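Local coordinates for protein transcription termination factor FttA (Pyrococcus horikoshii, PDB 3AF6) that probably ends transcription in archaea by cutting nascent RNA where it leaves RNA polymerase, using a two-zinc nuclease centre of the metallo-beta-lactamase type, at residues A[508-513]-A[530-535]; A[554-559]-A[567-572]. All coordinates share one frame; numbering follows the deposited sequence.

Overall arrangement
Both contacts belong to the beta-CASP region and lie away from the zinc site, with centres about 17 Å apart. Contact 1 joins helix 503-511 to helix 529-537, two successive connections of the parallel sheet; contact 2 sets helix 556-561 against strand 566-570 of a two-stranded hairpin. Helix 529-537 links them, because its Phe534 packs on Leu556 and Ile567 while Val531 and Lys535 reach Met569. Neither is wholly core: two of four touching residues are buried in contact 1 (Ile509, Tyr533), one of four in contact 2 (Ile567). Contact 1 rests an isoleucine on a polar-tipped tyrosine, whereas contact 2 gathers branched aliphatic groups and a thioether, with a glutamine amide at its margin.

Contact 1 (A[508-513]-A[530-535]); sequences DIIDSN and SVEYFK
Ile510 leans from helix 503-511 onto the ring of Tyr533 in helix 529-537. Its CB is directed at the neighbouring helix, and with CG1 anti to the carbonyl carbon (chi1 -55°) the longer branch continues across the gap. CG1 comes obliquely to the ring, 3.9 Å from Tyr533 CD1 and 4.0 Å from Tyr533 CE1. The chain is extended at its last bond, carrying the tip on to Glu532, where Ile510 CD1 lies 3.9 Å from Glu532 OE1. Isoleucine suits the place because one aliphatic branch is long enough to touch both residues. Glu532, partly exposed, crosses it at about a right angle, and its long extended chain takes OE2 to a long, weak ion pair with Arg506. Ile509 adds a looser touch, its CD1 standing 4.4 Å from Tyr533 OH. That hydroxyl is hydrogen-bonded to Asp459, at the end of strand 456-459, so tyrosine fits this buried position: its ring offers a hydrocarbon surface and its polar end is satisfied beyond the contact. No hydrogen bond joins the segments; cohesion probably comes mainly from apolar packing, with the weak Glu532-Arg506 pair adding to the link between the same two helices.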
loop_
_atom_site.group_PDB
_atom_site.type_symbol
_atom_site.label_atom_id
_atom_site.label_comp_id
_atom_site.label_asym_id
_atom_site.label_seq_id
_atom_site.Cartn_x
_atom_site.Cartn_y
_atom_site.Cartn_z
ATOM N N ASP A 508 -15.476 -28.762 4.071
ATOM C CA ASP A 508 -16.183 -29.163 5.281
ATOM C C ASP A 508 -17.172 -28.071 5.681
ATOM O O ASP A 508 -18.385 -28.309 5.749
ATOM C CB ASP A 508 -15.191 -29.395 6.420
ATOM C CG ASP A 508 -14.190 -30.482 6.103
ATOM O OD1 ASP A 508 -13.292 -30.730 6.937
ATOM O OD2 ASP A 508 -14.305 -31.092 5.018
ATOM N N ILE A 509 -16.640 -26.876 5.936
ATOM C CA ILE A 509 -17.441 -25.720 6.334
ATOM C C ILE A 509 -18.711 -25.583 5.497
ATOM O O ILE A 509 -19.800 -25.374 6.031
ATOM C CB ILE A 509 -16.631 -24.404 6.208
ATOM C CG1 ILE A 509 -15.345 -24.493 7.034
ATOM C CG2 ILE A 509 -17.467 -23.232 6.693
ATOM C CD1 ILE A 509 -14.463 -23.268 6.941
ATOM N N ILE A 510 -18.563 -25.699 4.182
ATOM C CA ILE A 510 -19.693 -25.580 3.269
ATOM C C ILE A 510 -20.698 -26.696 3.518
ATOM O O ILE A 510 -21.903 -26.452 3.618
ATOM C CB ILE A 510 -19.221 -25.654 1.805
ATOM C CG1 ILE A 510 -18.140 -24.596 1.566
ATOM C CG2 ILE A 510 -20.398 -25.438 0.864
ATOM C CD1 ILE A 510 -17.380 -24.760 0.266
ATOM N N ASP A 511 -20.190 -27.922 3.625
ATOM C CA ASP A 511 -21.039 -29.084 3.856
ATOM C C ASP A 511 -21.656 -29.091 5.250
ATOM O O ASP A 511 -22.828 -29.443 5.409
ATOM C CB ASP A 511 -20.248 -30.378 3.641
ATOM C CG ASP A 511 -19.811 -30.567 2.196
ATOM O OD1 ASP A 511 -20.644 -30.366 1.283
ATOM O OD2 ASP A 511 -18.634 -30.928 1.978
ATOM N N SER A 512 -20.873 -28.702 6.254
ATOM C CA SER A 512 -21.356 -28.673 7.632
ATOM C C SER A 512 -22.707 -27.971 7.765
ATOM O O SER A 512 -23.184 -27.328 6.832
ATOM C CB SER A 512 -20.337 -27.986 8.540
ATOM O OG SER A 512 -20.807 -27.942 9.876
ATOM N N ASN A 513 -23.325 -28.105 8.932
ATOM C CA ASN A 513 -24.614 -27.477 9.177
ATOM C C ASN A 513 -24.541 -26.478 10.316
ATOM O O ASN A 513 -25.553 -25.893 10.705
ATOM C CB ASN A 513 -25.677 -28.534 9.474
ATOM C CG ASN A 513 -26.505 -28.872 8.253
ATOM O OD1 ASN A 513 -25.967 -29.199 7.191
ATOM N ND2 ASN A 513 -27.826 -28.792 8.394
ATOM N N SER A 530 -13.914 -16.725 -2.141
ATOM C CA SER A 530 -15.257 -16.152 -2.102
ATOM C C SER A 530 -16.211 -16.693 -3.167
ATOM O O SER A 530 -17.405 -16.842 -2.918
ATOM C CB SER A 530 -15.180 -14.628 -2.204
ATOM O OG SER A 530 -14.457 -14.233 -3.350
ATOM N N VAL A 531 -15.692 -16.996 -4.348
ATOM C CA VAL A 531 -16.530 -17.505 -5.425
ATOM C C VAL A 531 -17.065 -18.917 -5.168
ATOM O O VAL A 531 -18.202 -19.232 -5.518
ATOM C CB VAL A 531 -15.768 -17.476 -6.758
ATOM C CG1 VAL A 531 -16.619 -18.062 -7.863
ATOM C CG2 VAL A 531 -15.390 -16.040 -7.088
ATOM N N GLU A 532 -16.254 -19.764 -4.550
ATOM C CA GLU A 532 -16.686 -21.123 -4.267
ATOM C C GLU A 532 -17.846 -21.097 -3.286
ATOM O O GLU A 532 -18.873 -21.734 -3.519
ATOM C CB GLU A 532 -15.535 -21.941 -3.690
ATOM C CG GLU A 532 -15.879 -23.401 -3.462
ATOM C CD GLU A 532 -14.676 -24.216 -3.018
ATOM O OE1 GLU A 532 -14.863 -25.397 -2.629
ATOM O OE2 GLU A 532 -13.541 -23.674 -3.059
ATOM N N TYR A 533 -17.675 -20.356 -2.191
ATOM C CA TYR A 533 -18.720 -20.224 -1.180
ATOM C C TYR A 533 -19.970 -19.725 -1.874
ATOM O O TYR A 533 -21.040 -20.312 -1.729
ATOM C CB TYR A 533 -18.313 -19.218 -0.099
ATOM C CG TYR A 533 -17.177 -19.669 0.786
ATOM C CD1 TYR A 533 -17.339 -20.732 1.672
ATOM C CD2 TYR A 533 -15.935 -19.041 0.730
ATOM C CE1 TYR A 533 -16.288 -21.160 2.481
ATOM C CE2 TYR A 533 -14.875 -19.463 1.532
ATOM C CZ TYR A 533 -15.059 -20.522 2.403
ATOM O OH TYR A 533 -14.013 -20.953 3.186
ATOM N N PHE A 534 -19.831 -18.645 -2.640
ATOM C CA PHE A 534 -20.976 -18.082 -3.350
ATOM C C PHE A 534 -21.739 -19.159 -4.105
ATOM O O PHE A 534 -22.908 -19.421 -3.812
ATOM C CB PHE A 534 -20.545 -17.003 -4.342
ATOM C CG PHE A 534 -21.659 -16.547 -5.249
ATOM C CD1 PHE A 534 -22.733 -15.825 -4.744
ATOM C CD2 PHE A 534 -21.653 -16.879 -6.604
ATOM C CE1 PHE A 534 -23.791 -15.439 -5.570
ATOM C CE2 PHE A 534 -22.705 -16.500 -7.439
ATOM C CZ PHE A 534 -23.779 -15.776 -6.919
ATOM N N LYS A 535 -21.065 -19.772 -5.077
ATOM C CA LYS A 535 -21.653 -20.833 -5.892
ATOM C C LYS A 535 -22.414 -21.845 -5.046
ATOM O O LYS A 535 -23.566 -22.171 -5.335
ATOM C CB LYS A 535 -20.563 -21.588 -6.662
ATOM C CG LYS A 535 -19.991 -20.879 -7.872
ATOM C CD LYS A 535 -18.958 -21.768 -8.551
ATOM C CE LYS A 535 -18.438 -21.151 -9.841
ATOM N NZ LYS A 535 -17.428 -22.019 -10.516
#

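Contact 2 (A[554-559]-A[567-572]); sequences GTLGRQ and IPMVGE
Thr555 OG1, one residue ahead of the Leu556 that packs on Ile567, is held by two hydrogen bonds. It accepts from Arg558 N at 3.1 Å, nearly straight with an N-H...O angle of 170°, and it also bonds to the carbonyl oxygen of Ala552. Threonine here is the N-cap of helix 556-561, meeting the need of an amide that the first turn leaves without a backbone acceptor. The cap thus fixes the start of the helix from which Leu556 projects toward the strand. The two methyls of Leu556 divide the work: Leu556 CD1 lies 3.5 Å from Ile567 CD1 and 3.7 Å from Ile567 CG2, while Leu556 CD2 comes within 4.0 Å of Met569 CE. Methionine crosses the leucine at about a right angle, and the bend at chi3 (76°) turns CE onto Leu556 CD2. One turn on, Gln559 runs alongside Ile567 in the opposite direction, Gln559 CG near Ile567 CD1 and Gln559 OE1 beside Ile567 CG2, a contact of van der Waals kind. Phe534 of helix 529-537 also packs on both Leu556 and Ile567. Capping and the Arg558-Glu553 salt bridge order the helix start, and the Arg558-Glu620 salt bridge reaches the predicted metallo-beta-lactamase C-terminal region; the helix's hold on strand 566-570 rests mainly on apolar side chains.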
loop_
_atom_site.group_PDB
_atom_site.type_symbol
_atom_site.label_atom_id
_atom_site.label_comp_id
_atom_site.label_asym_id
_atom_site.label_seq_id
_atom_site.Cartn_x
_atom_site.Cartn_y
_atom_site.Cartn_z
ATOM N N GLY A 554 -18.925 -4.990 -14.234
ATOM C CA GLY A 554 -18.289 -6.121 -14.886
ATOM C C GLY A 554 -17.936 -7.261 -13.951
ATOM O O GLY A 554 -17.380 -8.272 -14.384
ATOM N N THR A 555 -18.257 -7.109 -12.670
ATOM C CA THR A 555 -17.963 -8.141 -11.673
ATOM C C THR A 555 -19.167 -9.037 -11.397
ATOM O O THR A 555 -20.311 -8.626 -11.580
ATOM C CB THR A 555 -17.548 -7.514 -10.326
ATOM O OG1 THR A 555 -18.596 -6.652 -9.867
ATOM C CG2 THR A 555 -16.261 -6.708 -10.467
ATOM N N LEU A 556 -18.904 -10.264 -10.961
ATOM C CA LEU A 556 -19.974 -11.192 -10.617
ATOM C C LEU A 556 -20.680 -10.593 -9.398
ATOM O O LEU A 556 -21.862 -10.847 -9.150
ATOM C CB LEU A 556 -19.394 -12.563 -10.257
ATOM C CG LEU A 556 -20.309 -13.543 -9.509
ATOM C CD1 LEU A 556 -21.586 -13.766 -10.299
ATOM C CD2 LEU A 556 -19.585 -14.863 -9.274
ATOM N N GLY A 557 -19.935 -9.783 -8.650
ATOM C CA GLY A 557 -20.468 -9.146 -7.461
ATOM C C GLY A 557 -21.580 -8.153 -7.732
ATOM O O GLY A 557 -22.659 -8.259 -7.144
ATOM N N ARG A 558 -21.334 -7.178 -8.606
ATOM C CA ARG A 558 -22.369 -6.197 -8.914
ATOM C C ARG A 558 -23.575 -6.916 -9.502
ATOM O O ARG A 558 -24.722 -6.559 -9.238
ATOM C CB ARG A 558 -21.863 -5.147 -9.909
ATOM C CG ARG A 558 -22.992 -4.361 -10.570
ATOM C CD ARG A 558 -22.495 -3.207 -11.422
ATOM N NE ARG A 558 -21.899 -2.148 -10.612
ATOM C CZ ARG A 558 -21.769 -0.883 -11.007
ATOM N NH1 ARG A 558 -22.196 -0.517 -12.210
ATOM N NH2 ARG A 558 -21.223 0.014 -10.194
ATOM N N GLN A 559 -23.294 -7.940 -10.296
ATOM C CA GLN A 559 -24.326 -8.731 -10.938
ATOM C C GLN A 559 -25.257 -9.325 -9.883
ATOM O O GLN A 559 -26.477 -9.192 -9.976
ATOM C CB GLN A 559 -23.662 -9.827 -11.768
ATOM C CG GLN A 559 -24.576 -10.514 -12.757
ATOM C CD GLN A 559 -23.797 -11.198 -13.867
ATOM O OE1 GLN A 559 -22.958 -12.063 -13.612
ATOM N NE2 GLN A 559 -24.069 -10.807 -15.106
ATOM N N ILE A 567 -27.381 -16.601 -12.628
ATOM C CA ILE A 567 -26.132 -16.167 -13.225
ATOM C C ILE A 567 -25.365 -17.232 -13.985
ATOM O O ILE A 567 -24.956 -18.248 -13.421
ATOM C CB ILE A 567 -25.197 -15.585 -12.158
ATOM C CG1 ILE A 567 -25.885 -14.407 -11.466
ATOM C CG2 ILE A 567 -23.882 -15.143 -12.796
ATOM C CD1 ILE A 567 -25.093 -13.838 -10.330
ATOM N N PRO A 568 -25.157 -17.005 -15.290
ATOM C CA PRO A 568 -24.424 -17.957 -16.118
ATOM C C PRO A 568 -22.948 -17.812 -15.788
ATOM O O PRO A 568 -22.430 -16.699 -15.718
ATOM C CB PRO A 568 -24.724 -17.491 -17.547
ATOM C CG PRO A 568 -25.979 -16.684 -17.417
ATOM C CD PRO A 568 -25.750 -15.951 -16.125
ATOM N N MET A 569 -22.280 -18.933 -15.571
ATOM C CA MET A 569 -20.858 -18.918 -15.273
ATOM C C MET A 569 -20.182 -20.007 -16.075
ATOM O O MET A 569 -20.610 -21.158 -16.061
ATOM C CB MET A 569 -20.608 -19.156 -13.792
ATOM C CG MET A 569 -20.971 -17.990 -12.905
ATOM S SD MET A 569 -20.491 -18.364 -11.221
ATOM C CE MET A 569 -18.683 -18.130 -11.319
ATOM N N VAL A 570 -19.129 -19.634 -16.785
ATOM C CA VAL A 570 -18.387 -20.581 -17.595
ATOM C C VAL A 570 -17.378 -21.328 -16.722
ATOM O O VAL A 570 -16.590 -20.713 -16.003
ATOM C CB VAL A 570 -17.655 -19.847 -18.725
ATOM C CG1 VAL A 570 -16.803 -18.731 -18.131
ATOM C CG2 VAL A 570 -16.805 -20.836 -19.533
ATOM N N GLY A 571 -17.416 -22.657 -16.780
ATOM C CA GLY A 571 -16.494 -23.462 -15.997
ATOM C C GLY A 571 -15.454 -24.176 -16.848
ATOM O O GLY A 571 -14.947 -23.622 -17.826
ATOM N N GLU A 572 -15.134 -25.412 -16.481
ATOM C CA GLU A 572 -14.152 -26.186 -17.228
ATOM C C GLU A 572 -14.713 -26.740 -18.531
ATOM O O GLU A 572 -15.928 -26.739 -18.760
ATOM C CB GLU A 572 -13.623 -27.335 -16.379
ATOM C CG GLU A 572 -12.966 -26.888 -15.102
ATOM C CD GLU A 572 -12.306 -28.034 -14.378
ATOM O OE1 GLU A 572 -12.972 -29.078 -14.198
ATOM O OE2 GLU A 572 -11.124 -27.888 -13.989
#